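Local coordinates for alanine racemase (Enterococcus faecalis, PDB 3E5P), which belongs to the alanine racemase family and holds pyridoxal-5'-phosphate at the end of a TIM barrel that is joined to a second, strand-rich domain, at residues Q23-R28 with P239-K244; G32-A37 with G218-Y223; L131-G136 with E164-H169; S171-I176 with N206-L211. The protein carries 1 engineered substitution. All blocks are in the same frame, centred on the assembly; numbering follows the deposited sequence.

Interaction 2 closes the eight-stranded barrel by pairing its first and last strands, and interaction 3 joins two neighbouring strands of the same sheet; their centres lie about 14 Å apart. Arg222 links them directly: its NH2 is hydrogen-bonded to Thr168 O (2.8 Å) and to His169 ND1 (3.0 Å). Interactions 2, 3 and 4 meet on pyridoxal-5'-phosphate, with Arg222 at the pyridine nitrogen, His169 over one face of the pyridine ring and Ser207 at the phosphate. Interaction 1 lies on the outside of the barrel, its centre about 14 Å from those of interactions 2 and 4, and reaches them through Tyr241, which is probably hydrogen-bonded to Tyr223 and packs on Leu211.

Interaction 1: residues Q23-R28 with P239-K244; sequences QKECQR and PSYALK
Lys24 and Arg28, one helical turn apart, both meet the ring of Tyr241. Lys24 CB sits over one face of the ring as a CH-pi contact, 4.1 Å from the centroid and shifted toward the rim. Arg28 arrives obliquely: its guanidinium is turned 35° from the ring plane, with NH1 3.7 Å from Tyr241 CD2. Glu25 comes in at the ring edge, where its CG is 3.5 Å from Tyr241 OH. The contact attaches helix 15-28, on the outside of the TIM barrel, to the loop that runs from barrel strand 220-223 to strand 247-252 of the mixed sheet. A bend at chi3 folds the Arg28 chain back over its own helix, and NH1 makes a weak in-plane hydrogen bond to Lys24 O (3.4 Å). Further in, Tyr241 OH is probably hydrogen-bonded to Tyr223 OH, at an unusually short distance in the model. Farther along the loop, Lys244 NZ forms a salt bridge with Glu20 of the same helix.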
loop_
_atom_site.group_PDB
_atom_site.type_symbol
_atom_site.label_atom_id
_atom_site.label_comp_id
_atom_site.label_asym_id
_atom_site.label_seq_id
_atom_site.Cartn_x
_atom_site.Cartn_y
_atom_site.Cartn_z
ATOM N N GLN C 23 -14.950 24.543 1.306
ATOM C CA GLN C 23 -15.738 25.775 1.362
ATOM C C GLN C 23 -15.296 26.685 2.493
ATOM O O GLN C 23 -15.102 27.881 2.294
ATOM C CB GLN C 23 -17.222 25.492 1.599
ATOM C CG GLN C 23 -18.011 24.906 0.452
ATOM C CD GLN C 23 -19.514 24.927 0.739
ATOM O OE1 GLN C 23 -20.145 25.994 0.736
ATOM N NE2 GLN C 23 -20.088 23.752 1.010
ATOM N N LYS C 24 -15.163 26.110 3.685
ATOM C CA LYS C 24 -14.793 26.875 4.871
ATOM C C LYS C 24 -13.443 27.553 4.751
ATOM O O LYS C 24 -13.255 28.641 5.274
ATOM C CB LYS C 24 -14.835 25.972 6.109
ATOM C CG LYS C 24 -16.233 25.409 6.409
ATOM C CD LYS C 24 -16.175 24.009 7.036
ATOM C CE LYS C 24 -17.553 23.335 7.071
ATOM N NZ LYS C 24 -17.495 21.877 7.434
ATOM N N GLU C 25 -12.504 26.922 4.055
ATOM C CA GLU C 25 -11.189 27.522 3.889
ATOM C C GLU C 25 -11.312 28.655 2.893
ATOM O O GLU C 25 -10.775 29.740 3.107
ATOM C CB GLU C 25 -10.174 26.510 3.368
ATOM C CG GLU C 25 -8.820 26.596 4.061
ATOM C CD GLU C 25 -8.128 27.931 3.904
ATOM O OE1 GLU C 25 -7.882 28.349 2.758
ATOM O OE2 GLU C 25 -7.816 28.558 4.933
ATOM N N CYS C 26 -12.022 28.409 1.801
ATOM C CA CYS C 26 -12.193 29.454 0.809
ATOM C C CYS C 26 -12.745 30.718 1.466
ATOM O O CYS C 26 -12.330 31.824 1.137
ATOM C CB CYS C 26 -13.124 28.990 -0.309
ATOM S SG CYS C 26 -12.316 27.952 -1.535
ATOM N N GLN C 27 -13.662 30.552 2.413
ATOM C CA GLN C 27 -14.247 31.702 3.090
ATOM C C GLN C 27 -13.252 32.532 3.882
ATOM O O GLN C 27 -13.479 33.721 4.087
ATOM C CB GLN C 27 -15.369 31.272 4.024
ATOM C CG GLN C 27 -16.534 30.633 3.330
ATOM C CD GLN C 27 -17.756 30.591 4.211
ATOM O OE1 GLN C 27 -17.671 30.269 5.395
ATOM N NE2 GLN C 27 -18.908 30.916 3.640
ATOM N N ARG C 28 -12.158 31.924 4.338
ATOM C CA ARG C 28 -11.173 32.679 5.112
ATOM C C ARG C 28 -10.029 33.281 4.311
ATOM O O ARG C 28 -9.148 33.930 4.877
ATOM C CB ARG C 28 -10.602 31.844 6.272
ATOM C CG ARG C 28 -10.259 30.399 5.961
ATOM C CD ARG C 28 -9.443 29.761 7.096
ATOM N NE ARG C 28 -9.796 30.268 8.424
ATOM C CZ ARG C 28 -11.024 30.260 8.935
ATOM N NH1 ARG C 28 -12.034 29.768 8.228
ATOM N NH2 ARG C 28 -11.242 30.739 10.155
ATOM N N PRO C 239 -6.663 23.272 14.270
ATOM C CA PRO C 239 -6.959 23.965 13.017
ATOM C C PRO C 239 -7.673 25.276 13.328
ATOM O O PRO C 239 -8.157 25.473 14.441
ATOM C CB PRO C 239 -7.850 22.972 12.274
ATOM C CG PRO C 239 -7.453 21.655 12.849
ATOM C CD PRO C 239 -7.347 21.973 14.312
ATOM N N SER C 240 -7.732 26.176 12.351
ATOM C CA SER C 240 -8.380 27.461 12.554
ATOM C C SER C 240 -9.883 27.316 12.476
ATOM O O SER C 240 -10.620 28.236 12.810
ATOM C CB SER C 240 -7.906 28.444 11.500
ATOM O OG SER C 240 -6.498 28.393 11.398
ATOM N N TYR C 241 -10.330 26.155 12.021
ATOM C CA TYR C 241 -11.745 25.869 11.903
ATOM C C TYR C 241 -11.917 24.355 11.951
ATOM O O TYR C 241 -11.057 23.610 11.476
ATOM C CB TYR C 241 -12.297 26.455 10.591
ATOM C CG TYR C 241 -11.791 25.812 9.320
ATOM C CD1 TYR C 241 -12.385 24.658 8.813
ATOM C CD2 TYR C 241 -10.724 26.362 8.618
ATOM C CE1 TYR C 241 -11.928 24.063 7.629
ATOM C CE2 TYR C 241 -10.257 25.774 7.434
ATOM C CZ TYR C 241 -10.864 24.625 6.947
ATOM O OH TYR C 241 -10.385 24.036 5.795
ATOM N N ALA C 242 -13.022 23.897 12.524
ATOM C CA ALA C 242 -13.266 22.467 12.659
ATOM C C ALA C 242 -13.246 21.697 11.345
ATOM O O ALA C 242 -14.153 21.820 10.528
ATOM C CB ALA C 242 -14.589 22.236 13.376
ATOM N N LEU C 243 -12.200 20.902 11.142
ATOM C CA LEU C 243 -12.092 20.092 9.936
ATOM C C LEU C 243 -13.118 18.975 10.078
ATOM O O LEU C 243 -13.652 18.764 11.168
ATOM C CB LEU C 243 -10.680 19.516 9.811
ATOM C CG LEU C 243 -9.577 20.560 9.581
ATOM C CD1 LEU C 243 -8.209 19.913 9.645
ATOM C CD2 LEU C 243 -9.807 21.231 8.224
ATOM N N LYS C 244 -13.403 18.259 8.995
ATOM C CA LYS C 244 -14.388 17.188 9.054
ATOM C C LYS C 244 -13.901 15.918 8.364
ATOM O O LYS C 244 -13.843 15.849 7.140
ATOM C CB LYS C 244 -15.696 17.674 8.422
ATOM C CG LYS C 244 -16.900 16.770 8.659
ATOM C CD LYS C 244 -18.181 17.457 8.183
ATOM C CE LYS C 244 -19.375 16.496 8.125
ATOM N NZ LYS C 244 -20.551 17.099 7.411
#

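Interaction 2: residues G32-A37 with G218-Y223; sequences GTALFA and GNMIRY. With PLP (pyridoxal-5'-phosphate), chain J.
Ala34 to Ala37 pair in parallel with Met220 to Tyr223, the strand axes 4.8 Å apart and inclined at 25°, through a ladder in which Ala34 N binds Asn219 O, Ile221 N binds Ala34 O, Phe36 N binds Ile221 O and Tyr223 N binds Phe36 O. These are the first and last strands of the TIM barrel, so their pairing closes the cylinder. On the face bearing Phe36 and Arg222, the Met220 side chain crosses Phe36 at about a right angle. Its SD lies over the ring, 3.9 Å from the centroid and displaced toward the rim, a Met-aromatic contact; Met220 CG reaches Phe36 CD1 at 3.5 Å. With CG anti to the backbone N (chi1 -169°), Leu35 spreads its two methyls on the other face, CD2 against Ile221 and CD1 3.7 Å from Tyr223 CB. Helices 15-28 and 207-212 cover this outer layer. From the same face as Phe36, Arg222 extends to pyridoxal-5'-phosphate: N1 lies in the plane of the guanidinium, at its edge, and NE donates to it at 3.0 Å (162°). The terminal nitrogens of Arg222 are bonded to Thr168 O, His169 and His203, which fixes the rotation of the group. An arginine donating to N1 is consistent with a pyridine nitrogen that carries no proton, as in other members of this family.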
loop_
_atom_site.group_PDB
_atom_site.type_symbol
_atom_site.label_atom_id
_atom_site.label_comp_id
_atom_site.label_asym_id
_atom_site.label_seq_id
_atom_site.Cartn_x
_atom_site.Cartn_y
_atom_site.Cartn_z
ATOM N N GLY C 32 -8.977 37.619 -3.882
ATOM C CA GLY C 32 -8.030 37.554 -4.975
ATOM C C GLY C 32 -7.142 36.337 -4.825
ATOM O O GLY C 32 -6.133 36.197 -5.515
ATOM N N THR C 33 -7.524 35.445 -3.920
ATOM C CA THR C 33 -6.741 34.246 -3.681
ATOM C C THR C 33 -7.469 32.975 -4.122
ATOM O O THR C 33 -8.577 32.694 -3.681
ATOM C CB THR C 33 -6.347 34.154 -2.198
ATOM O OG1 THR C 33 -5.678 35.365 -1.815
ATOM C CG2 THR C 33 -5.414 32.979 -1.969
ATOM N N ALA C 34 -6.819 32.223 -5.005
ATOM C CA ALA C 34 -7.361 30.985 -5.551
ATOM C C ALA C 34 -7.067 29.762 -4.685
ATOM O O ALA C 34 -6.058 29.694 -3.993
ATOM C CB ALA C 34 -6.820 30.761 -6.973
ATOM N N LEU C 35 -7.961 28.787 -4.742
ATOM C CA LEU C 35 -7.809 27.565 -3.968
ATOM C C LEU C 35 -7.584 26.411 -4.926
ATOM O O LEU C 35 -8.469 26.052 -5.703
ATOM C CB LEU C 35 -9.076 27.305 -3.142
ATOM C CG LEU C 35 -9.129 26.227 -2.048
ATOM C CD1 LEU C 35 -8.491 24.934 -2.529
ATOM C CD2 LEU C 35 -8.428 26.727 -0.815
ATOM N N PHE C 36 -6.393 25.837 -4.885
ATOM C CA PHE C 36 -6.103 24.693 -5.737
ATOM C C PHE C 36 -6.154 23.450 -4.853
ATOM O O PHE C 36 -5.519 23.403 -3.803
ATOM C CB PHE C 36 -4.719 24.842 -6.380
ATOM C CG PHE C 36 -4.739 25.535 -7.712
ATOM C CD1 PHE C 36 -5.421 26.728 -7.883
ATOM C CD2 PHE C 36 -4.074 24.988 -8.800
ATOM C CE1 PHE C 36 -5.447 27.374 -9.123
ATOM C CE2 PHE C 36 -4.093 25.627 -10.048
ATOM C CZ PHE C 36 -4.784 26.826 -10.204
ATOM N N ALA C 37 -6.936 22.460 -5.263
ATOM C CA ALA C 37 -7.052 21.229 -4.494
ATOM C C ALA C 37 -5.983 20.248 -4.952
ATOM O O ALA C 37 -5.961 19.851 -6.121
ATOM C CB ALA C 37 -8.438 20.621 -4.680
ATOM N N GLY C 218 1.168 35.924 -1.564
ATOM C CA GLY C 218 0.663 34.902 -2.460
ATOM C C GLY C 218 -0.798 35.081 -2.798
ATOM O O GLY C 218 -1.537 35.696 -2.037
ATOM N N ASN C 219 -1.223 34.536 -3.932
ATOM C CA ASN C 219 -2.614 34.650 -4.345
ATOM C C ASN C 219 -3.254 33.307 -4.664
ATOM O O ASN C 219 -4.372 33.260 -5.150
ATOM C CB ASN C 219 -2.733 35.575 -5.559
ATOM C CG ASN C 219 -1.991 35.051 -6.780
ATOM O OD1 ASN C 219 -1.318 34.019 -6.731
ATOM N ND2 ASN C 219 -2.116 35.767 -7.891
ATOM N N MET C 220 -2.551 32.216 -4.377
ATOM C CA MET C 220 -3.082 30.877 -4.637
ATOM C C MET C 220 -2.548 29.869 -3.623
ATOM O O MET C 220 -1.341 29.802 -3.402
ATOM C CB MET C 220 -2.697 30.425 -6.051
ATOM C CG MET C 220 -3.304 29.090 -6.473
ATOM S SD MET C 220 -2.088 27.764 -6.659
ATOM C CE MET C 220 -2.064 27.175 -5.054
ATOM N N ILE C 221 -3.422 29.081 -3.005
ATOM C CA ILE C 221 -2.937 28.099 -2.036
ATOM C C ILE C 221 -3.158 26.652 -2.471
ATOM O O ILE C 221 -4.192 26.315 -3.067
ATOM C CB ILE C 221 -3.567 28.300 -0.654
ATOM C CG1 ILE C 221 -5.016 27.816 -0.663
ATOM C CG2 ILE C 221 -3.463 29.776 -0.259
ATOM C CD1 ILE C 221 -5.612 27.659 0.719
ATOM N N ARG C 222 -2.159 25.809 -2.205
ATOM C CA ARG C 222 -2.229 24.397 -2.561
ATOM C C ARG C 222 -2.742 23.672 -1.324
ATOM O O ARG C 222 -1.970 23.345 -0.417
ATOM C CB ARG C 222 -0.843 23.861 -2.959
ATOM C CG ARG C 222 -0.115 24.666 -4.057
ATOM C CD ARG C 222 1.281 24.102 -4.371
ATOM N NE ARG C 222 2.172 24.155 -3.216
ATOM C CZ ARG C 222 2.912 25.209 -2.883
ATOM N NH1 ARG C 222 2.878 26.313 -3.629
ATOM N NH2 ARG C 222 3.678 25.165 -1.796
ATOM N N TYR C 223 -4.051 23.424 -1.307
ATOM C CA TYR C 223 -4.730 22.775 -0.193
ATOM C C TYR C 223 -4.741 21.256 -0.296
ATOM O O TYR C 223 -5.350 20.677 -1.202
ATOM C CB TYR C 223 -6.167 23.280 -0.109
ATOM C CG TYR C 223 -6.677 23.479 1.299
ATOM C CD1 TYR C 223 -7.992 23.180 1.631
ATOM C CD2 TYR C 223 -5.845 23.986 2.298
ATOM C CE1 TYR C 223 -8.464 23.372 2.921
ATOM C CE2 TYR C 223 -6.316 24.187 3.587
ATOM C CZ TYR C 223 -7.620 23.873 3.889
ATOM O OH TYR C 223 -8.082 24.044 5.173
HETATM N N1 PLP J . 2.503 21.423 -2.012
HETATM C C2 PLP J . 3.337 20.434 -2.358
HETATM C C2A PLP J . 4.537 20.850 -3.111
HETATM C C3 PLP J . 3.069 19.110 -2.038
HETATM O O3 PLP J . 4.105 18.270 -2.011
HETATM C C4 PLP J . 1.915 18.716 -1.344
HETATM C C4A PLP J . 1.171 17.459 -1.812
HETATM O O4A PLP J . 1.536 16.309 -2.062
HETATM C C5 PLP J . 1.103 19.796 -0.953
HETATM C C6 PLP J . 1.396 21.100 -1.325
HETATM C C5A PLP J . 0.032 19.710 0.076
HETATM O O4P PLP J . 0.482 19.959 1.357
HETATM P P PLP J . -0.407 19.400 2.487
HETATM O O1P PLP J . -1.486 20.301 2.641
HETATM O O2P PLP J . 0.164 19.453 3.793
HETATM O O3P PLP J . -0.838 18.065 2.128
#

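Interaction 3: residues L131-G136 with E164-H169; sequences LKVDTG and EGIFTH. With PLP (pyridoxal-5'-phosphate), chain J.
Lys132 lays its CB over one face of the Phe167 ring, 4.0 Å from the centroid and offset toward the rim, a CH-pi contact. CG stands anti to the backbone N (chi1 -171°) and the chain is extended beyond it, which carries the aliphatic part past the ring until CE comes within 4.2 Å of His169 CB. Beneath this pair the strands run parallel, as the two strands of a beta-alpha-beta crossover through helix 146-156 in the TIM barrel. Leu131 N binds Gly165 O, Phe167 N binds Leu131 O, and Val133 N binds Phe167 O. Where the ladder ends, side chains take over from the backbone: Thr168 OG1 donates to Val133 O (2.8 Å) and accepts from Thr135 OG1 (2.8 Å), so one hydroxyl of Thr168 joins both Val133 and Thr135. The loop around Thr135 is shaped by an Asx turn, Gly136 N giving a nearly straight bond to Asp134 OD1 at 3.0 Å. His169, two residues on from Phe167, overlaps pyridoxal-5'-phosphate, whose methyl carbon C2A lies 3.6 Å above the centre of the imidazole. ND1 takes the Arg222 bond, and NE2 is hydrogen-bonded to Tyr267 of the second subunit. Gripped at both nitrogens, the imidazole is fixed in rotation and held over one face of the cofactor ring, and the Tyr267 bond ties this side of the cofactor site to the dimer interface.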
loop_
_atom_site.group_PDB
_atom_site.type_symbol
_atom_site.label_atom_id
_atom_site.label_comp_id
_atom_site.label_asym_id
_atom_site.label_seq_id
_atom_site.Cartn_x
_atom_site.Cartn_y
_atom_site.Cartn_z
ATOM N N LEU C 131 7.771 28.050 -12.032
ATOM C CA LEU C 131 9.143 27.889 -11.568
ATOM C C LEU C 131 9.181 27.721 -10.058
ATOM O O LEU C 131 8.557 28.485 -9.322
ATOM C CB LEU C 131 9.980 29.105 -11.975
ATOM C CG LEU C 131 10.037 29.391 -13.480
ATOM C CD1 LEU C 131 10.861 30.657 -13.750
ATOM C CD2 LEU C 131 10.645 28.195 -14.199
ATOM N N LYS C 132 9.896 26.709 -9.584
ATOM C CA LYS C 132 9.979 26.511 -8.151
ATOM C C LYS C 132 11.300 27.010 -7.606
ATOM O O LYS C 132 12.371 26.679 -8.111
ATOM C CB LYS C 132 9.809 25.035 -7.778
ATOM C CG LYS C 132 9.673 24.813 -6.265
ATOM C CD LYS C 132 9.606 23.345 -5.894
ATOM C CE LYS C 132 9.577 23.171 -4.385
ATOM N NZ LYS C 132 9.678 21.740 -3.962
ATOM N N VAL C 133 11.222 27.834 -6.575
ATOM C CA VAL C 133 12.427 28.337 -5.945
ATOM C C VAL C 133 12.506 27.623 -4.592
ATOM O O VAL C 133 11.540 27.625 -3.821
ATOM C CB VAL C 133 12.369 29.882 -5.811
ATOM C CG1 VAL C 133 10.940 30.330 -5.597
ATOM C CG2 VAL C 133 13.260 30.342 -4.688
ATOM N N ASP C 134 13.633 27.161 -4.167
ATOM C CA ASP C 134 13.757 26.354 -3.050
ATOM C C ASP C 134 14.393 27.139 -2.058
ATOM O O ASP C 134 15.462 27.361 -2.173
ATOM C CB ASP C 134 14.706 25.246 -3.459
ATOM C CG ASP C 134 15.355 24.597 -2.343
ATOM O OD1 ASP C 134 15.181 25.011 -1.285
ATOM O OD2 ASP C 134 16.021 23.610 -2.486
ATOM N N THR C 135 13.752 27.578 -1.076
ATOM C CA THR C 135 14.289 28.431 -0.012
ATOM C C THR C 135 14.227 27.640 1.292
ATOM O O THR C 135 13.871 28.208 2.318
ATOM C CB THR C 135 13.009 29.323 -0.035
ATOM O OG1 THR C 135 11.868 28.538 0.318
ATOM C CG2 THR C 135 12.790 29.944 -1.399
ATOM N N GLY C 136 14.544 26.345 1.280
ATOM C CA GLY C 136 14.524 25.612 2.540
ATOM C C GLY C 136 14.112 24.155 2.614
ATOM O O GLY C 136 14.496 23.458 3.551
ATOM N N GLU C 164 2.973 30.581 -15.931
ATOM C CA GLU C 164 1.765 30.703 -15.148
ATOM C C GLU C 164 2.078 31.107 -13.705
ATOM O O GLU C 164 1.347 31.889 -13.095
ATOM C CB GLU C 164 1.059 29.348 -15.192
ATOM C CG GLU C 164 -0.445 29.365 -15.248
ATOM C CD GLU C 164 -1.001 27.991 -15.596
ATOM O OE1 GLU C 164 -0.552 26.994 -14.992
ATOM O OE2 GLU C 164 -1.887 27.907 -16.471
ATOM N N GLY C 165 3.164 30.586 -13.153
ATOM C CA GLY C 165 3.479 30.934 -11.781
ATOM C C GLY C 165 4.914 30.778 -11.328
ATOM O O GLY C 165 5.815 30.475 -12.106
ATOM N N ILE C 166 5.116 31.034 -10.042
ATOM C CA ILE C 166 6.415 30.911 -9.406
ATOM C C ILE C 166 6.057 30.557 -7.976
ATOM O O ILE C 166 5.255 31.239 -7.351
ATOM C CB ILE C 166 7.219 32.227 -9.494
ATOM C CG1 ILE C 166 8.635 31.993 -8.976
ATOM C CG2 ILE C 166 6.521 33.332 -8.746
ATOM C CD1 ILE C 166 9.579 33.129 -9.258
ATOM N N PHE C 167 6.617 29.474 -7.458
ATOM C CA PHE C 167 6.247 29.058 -6.116
ATOM C C PHE C 167 7.352 28.410 -5.313
ATOM O O PHE C 167 8.374 28.014 -5.859
ATOM C CB PHE C 167 5.097 28.071 -6.224
ATOM C CG PHE C 167 5.498 26.753 -6.815
ATOM C CD1 PHE C 167 5.522 25.602 -6.029
ATOM C CD2 PHE C 167 5.852 26.656 -8.156
ATOM C CE1 PHE C 167 5.890 24.364 -6.577
ATOM C CE2 PHE C 167 6.223 25.429 -8.714
ATOM C CZ PHE C 167 6.241 24.282 -7.926
ATOM N N THR C 168 7.122 28.301 -4.008
ATOM C CA THR C 168 8.057 27.650 -3.091
ATOM C C THR C 168 7.208 26.741 -2.212
ATOM O O THR C 168 5.982 26.718 -2.353
ATOM C CB THR C 168 8.818 28.660 -2.199
ATOM O OG1 THR C 168 9.910 27.995 -1.559
ATOM C CG2 THR C 168 7.909 29.229 -1.128
ATOM N N HIS C 169 7.845 25.991 -1.312
ATOM C CA HIS C 169 7.114 25.080 -0.423
ATOM C C HIS C 169 7.782 25.057 0.940
ATOM O O HIS C 169 8.998 24.929 1.016
ATOM C CB HIS C 169 7.115 23.677 -1.026
ATOM C CG HIS C 169 6.233 22.705 -0.312
ATOM N ND1 HIS C 169 4.877 22.900 -0.167
ATOM C CD2 HIS C 169 6.501 21.500 0.243
ATOM C CE1 HIS C 169 4.345 21.856 0.441
ATOM N NE2 HIS C 169 5.308 20.990 0.700
HETATM N N1 PLP J . 2.503 21.423 -2.012
HETATM C C2 PLP J . 3.337 20.434 -2.358
HETATM C C2A PLP J . 4.537 20.850 -3.111
HETATM C C3 PLP J . 3.069 19.110 -2.038
HETATM O O3 PLP J . 4.105 18.270 -2.011
HETATM C C4 PLP J . 1.915 18.716 -1.344
HETATM C C4A PLP J . 1.171 17.459 -1.812
HETATM O O4A PLP J . 1.536 16.309 -2.062
HETATM C C5 PLP J . 1.103 19.796 -0.953
HETATM C C6 PLP J . 1.396 21.100 -1.325
HETATM C C5A PLP J . 0.032 19.710 0.076
HETATM O O4P PLP J . 0.482 19.959 1.357
HETATM P P PLP J . -0.407 19.400 2.487
HETATM O O1P PLP J . -1.486 20.301 2.641
HETATM O O2P PLP J . 0.164 19.453 3.793
HETATM O O3P PLP J . -0.838 18.065 2.128
HETATM O O HOH W 1 12.028 24.920 -0.469
#

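Interaction 4: residues S171-I176 with N206-L211; sequences STADEI and NSATAL. With PLP (pyridoxal-5'-phosphate), chain J.
Ala173 and Ala208 make the apolar part of this contact, their CB atoms 3.8 Å apart. Asp174 adds the base of its side chain, its CB lying 4.0 Å from Ala208 CB, so that the small methyl of Ala208 is met by two consecutive residues of the loop. Ala173 CB also touches a polar atom, Thr209 OG1 at 3.3 Å; that hydroxyl lies beside the backbone N of its own residue (chi1 -56°), on the side of the helix turned to the loop. No hydrogen bond crosses between the two segments. Within 171-176 the polar bonding is local: a type I turn from Thr172 to Glu175, closed by Glu175 N to Thr172 O, presents Ala173 and Asp174 at its corner. Of the two segments, it is 206-211 that bonds the ligand. Ser207 grips a single phosphate oxygen of pyridoxal-5'-phosphate twice, with N 2.9 Å and OG 2.7 Å from O1P, while Asn206 CB packs 3.4 Å from O4P. Ser207 OG is also hydrogen-bonded to Ala226 N. With Asn206 at the N-cap position of helix 207-212, which follows a barrel strand, this is a phosphate site at the N-terminal end of a short helix, as in many TIM barrels.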
loop_
_atom_site.group_PDB
_atom_site.type_symbol
_atom_site.label_atom_id
_atom_site.label_comp_id
_atom_site.label_asym_id
_atom_site.label_seq_id
_atom_site.Cartn_x
_atom_site.Cartn_y
_atom_site.Cartn_z
ATOM N N SER C 171 8.782 23.547 4.658
ATOM C CA SER C 171 9.042 22.244 5.267
ATOM C C SER C 171 8.583 22.130 6.727
ATOM O O SER C 171 8.417 21.020 7.240
ATOM C CB SER C 171 10.537 21.932 5.210
ATOM O OG SER C 171 11.274 22.815 6.043
ATOM N N THR C 172 8.387 23.265 7.400
ATOM C CA THR C 172 7.971 23.237 8.793
ATOM C C THR C 172 6.827 24.189 9.127
ATOM O O THR C 172 6.847 24.868 10.162
ATOM C CB THR C 172 9.156 23.554 9.708
ATOM O OG1 THR C 172 9.580 24.909 9.501
ATOM C CG2 THR C 172 10.309 22.598 9.408
ATOM N N ALA C 173 5.823 24.235 8.258
ATOM C CA ALA C 173 4.686 25.111 8.490
ATOM C C ALA C 173 3.798 24.548 9.593
ATOM O O ALA C 173 3.008 25.277 10.187
ATOM C CB ALA C 173 3.887 25.299 7.200
ATOM N N ASP C 174 3.931 23.251 9.869
ATOM C CA ASP C 174 3.142 22.612 10.927
ATOM C C ASP C 174 3.925 22.549 12.238
ATOM O O ASP C 174 3.571 21.804 13.145
ATOM C CB ASP C 174 2.740 21.185 10.531
ATOM C CG ASP C 174 3.934 20.276 10.315
ATOM O OD1 ASP C 174 3.738 19.049 10.232
ATOM O OD2 ASP C 174 5.069 20.778 10.211
ATOM N N GLU C 175 4.989 23.335 12.336
ATOM C CA GLU C 175 5.822 23.326 13.526
ATOM C C GLU C 175 5.483 24.477 14.482
ATOM O O GLU C 175 5.130 25.582 14.054
ATOM C CB GLU C 175 7.295 23.386 13.109
ATOM C CG GLU C 175 8.217 22.391 13.813
ATOM C CD GLU C 175 7.897 20.927 13.504
ATOM O OE1 GLU C 175 8.680 20.046 13.933
ATOM O OE2 GLU C 175 6.869 20.649 12.844
ATOM N N ILE C 176 5.588 24.191 15.778
ATOM C CA ILE C 176 5.314 25.155 16.847
ATOM C C ILE C 176 6.293 26.328 16.763
ATOM O O ILE C 176 5.905 27.490 16.887
ATOM C CB ILE C 176 5.460 24.488 18.236
ATOM C CG1 ILE C 176 5.352 22.956 18.113
ATOM C CG2 ILE C 176 4.373 24.989 19.158
ATOM C CD1 ILE C 176 6.573 22.261 17.454
ATOM N N ASN C 206 0.461 25.556 1.942
ATOM C CA ASN C 206 -0.066 24.199 1.971
ATOM C C ASN C 206 -1.120 24.254 3.090
ATOM O O ASN C 206 -1.421 25.348 3.587
ATOM C CB ASN C 206 1.048 23.195 2.298
ATOM C CG ASN C 206 1.767 23.515 3.604
ATOM O OD1 ASN C 206 2.718 22.830 3.977
ATOM N ND2 ASN C 206 1.313 24.554 4.303
ATOM N N SER C 207 -1.677 23.109 3.483
ATOM C CA SER C 207 -2.695 23.092 4.534
ATOM C C SER C 207 -2.242 23.861 5.772
ATOM O O SER C 207 -2.892 24.814 6.203
ATOM C CB SER C 207 -3.040 21.652 4.944
ATOM O OG SER C 207 -3.727 20.947 3.921
ATOM N N ALA C 208 -1.112 23.445 6.335
ATOM C CA ALA C 208 -0.572 24.074 7.534
ATOM C C ALA C 208 -0.360 25.585 7.401
ATOM O O ALA C 208 -0.756 26.347 8.281
ATOM C CB ALA C 208 0.731 23.393 7.928
ATOM N N THR C 209 0.268 26.027 6.314
ATOM C CA THR C 209 0.503 27.454 6.145
ATOM C C THR C 209 -0.830 28.182 6.139
ATOM O O THR C 209 -1.012 29.162 6.861
ATOM C CB THR C 209 1.236 27.777 4.832
ATOM O OG1 THR C 209 2.461 27.042 4.756
ATOM C CG2 THR C 209 1.563 29.247 4.787
ATOM N N ALA C 210 -1.762 27.692 5.326
ATOM C CA ALA C 210 -3.093 28.283 5.221
ATOM C C ALA C 210 -3.792 28.360 6.584
ATOM O O ALA C 210 -4.499 29.324 6.880
ATOM C CB ALA C 210 -3.942 27.474 4.246
ATOM N N LEU C 211 -3.588 27.345 7.417
ATOM C CA LEU C 211 -4.213 27.324 8.730
ATOM C C LEU C 211 -3.485 28.109 9.816
ATOM O O LEU C 211 -4.126 28.604 10.736
ATOM C CB LEU C 211 -4.393 25.881 9.211
ATOM C CG LEU C 211 -5.378 25.028 8.408
ATOM C CD1 LEU C 211 -5.397 23.608 8.945
ATOM C CD2 LEU C 211 -6.759 25.645 8.493
HETATM N N1 PLP J . 2.503 21.423 -2.012
HETATM C C2 PLP J . 3.337 20.434 -2.358
HETATM C C2A PLP J . 4.537 20.850 -3.111
HETATM C C3 PLP J . 3.069 19.110 -2.038
HETATM O O3 PLP J . 4.105 18.270 -2.011
HETATM C C4 PLP J . 1.915 18.716 -1.344
HETATM C C4A PLP J . 1.171 17.459 -1.812
HETATM O O4A PLP J . 1.536 16.309 -2.062
HETATM C C5 PLP J . 1.103 19.796 -0.953
HETATM C C6 PLP J . 1.396 21.100 -1.325
HETATM C C5A PLP J . 0.032 19.710 0.076
HETATM O O4P PLP J . 0.482 19.959 1.357
HETATM P P PLP J . -0.407 19.400 2.487
HETATM O O1P PLP J . -1.486 20.301 2.641
HETATM O O2P PLP J . 0.164 19.453 3.793
HETATM O O3P PLP J . -0.838 18.065 2.128
#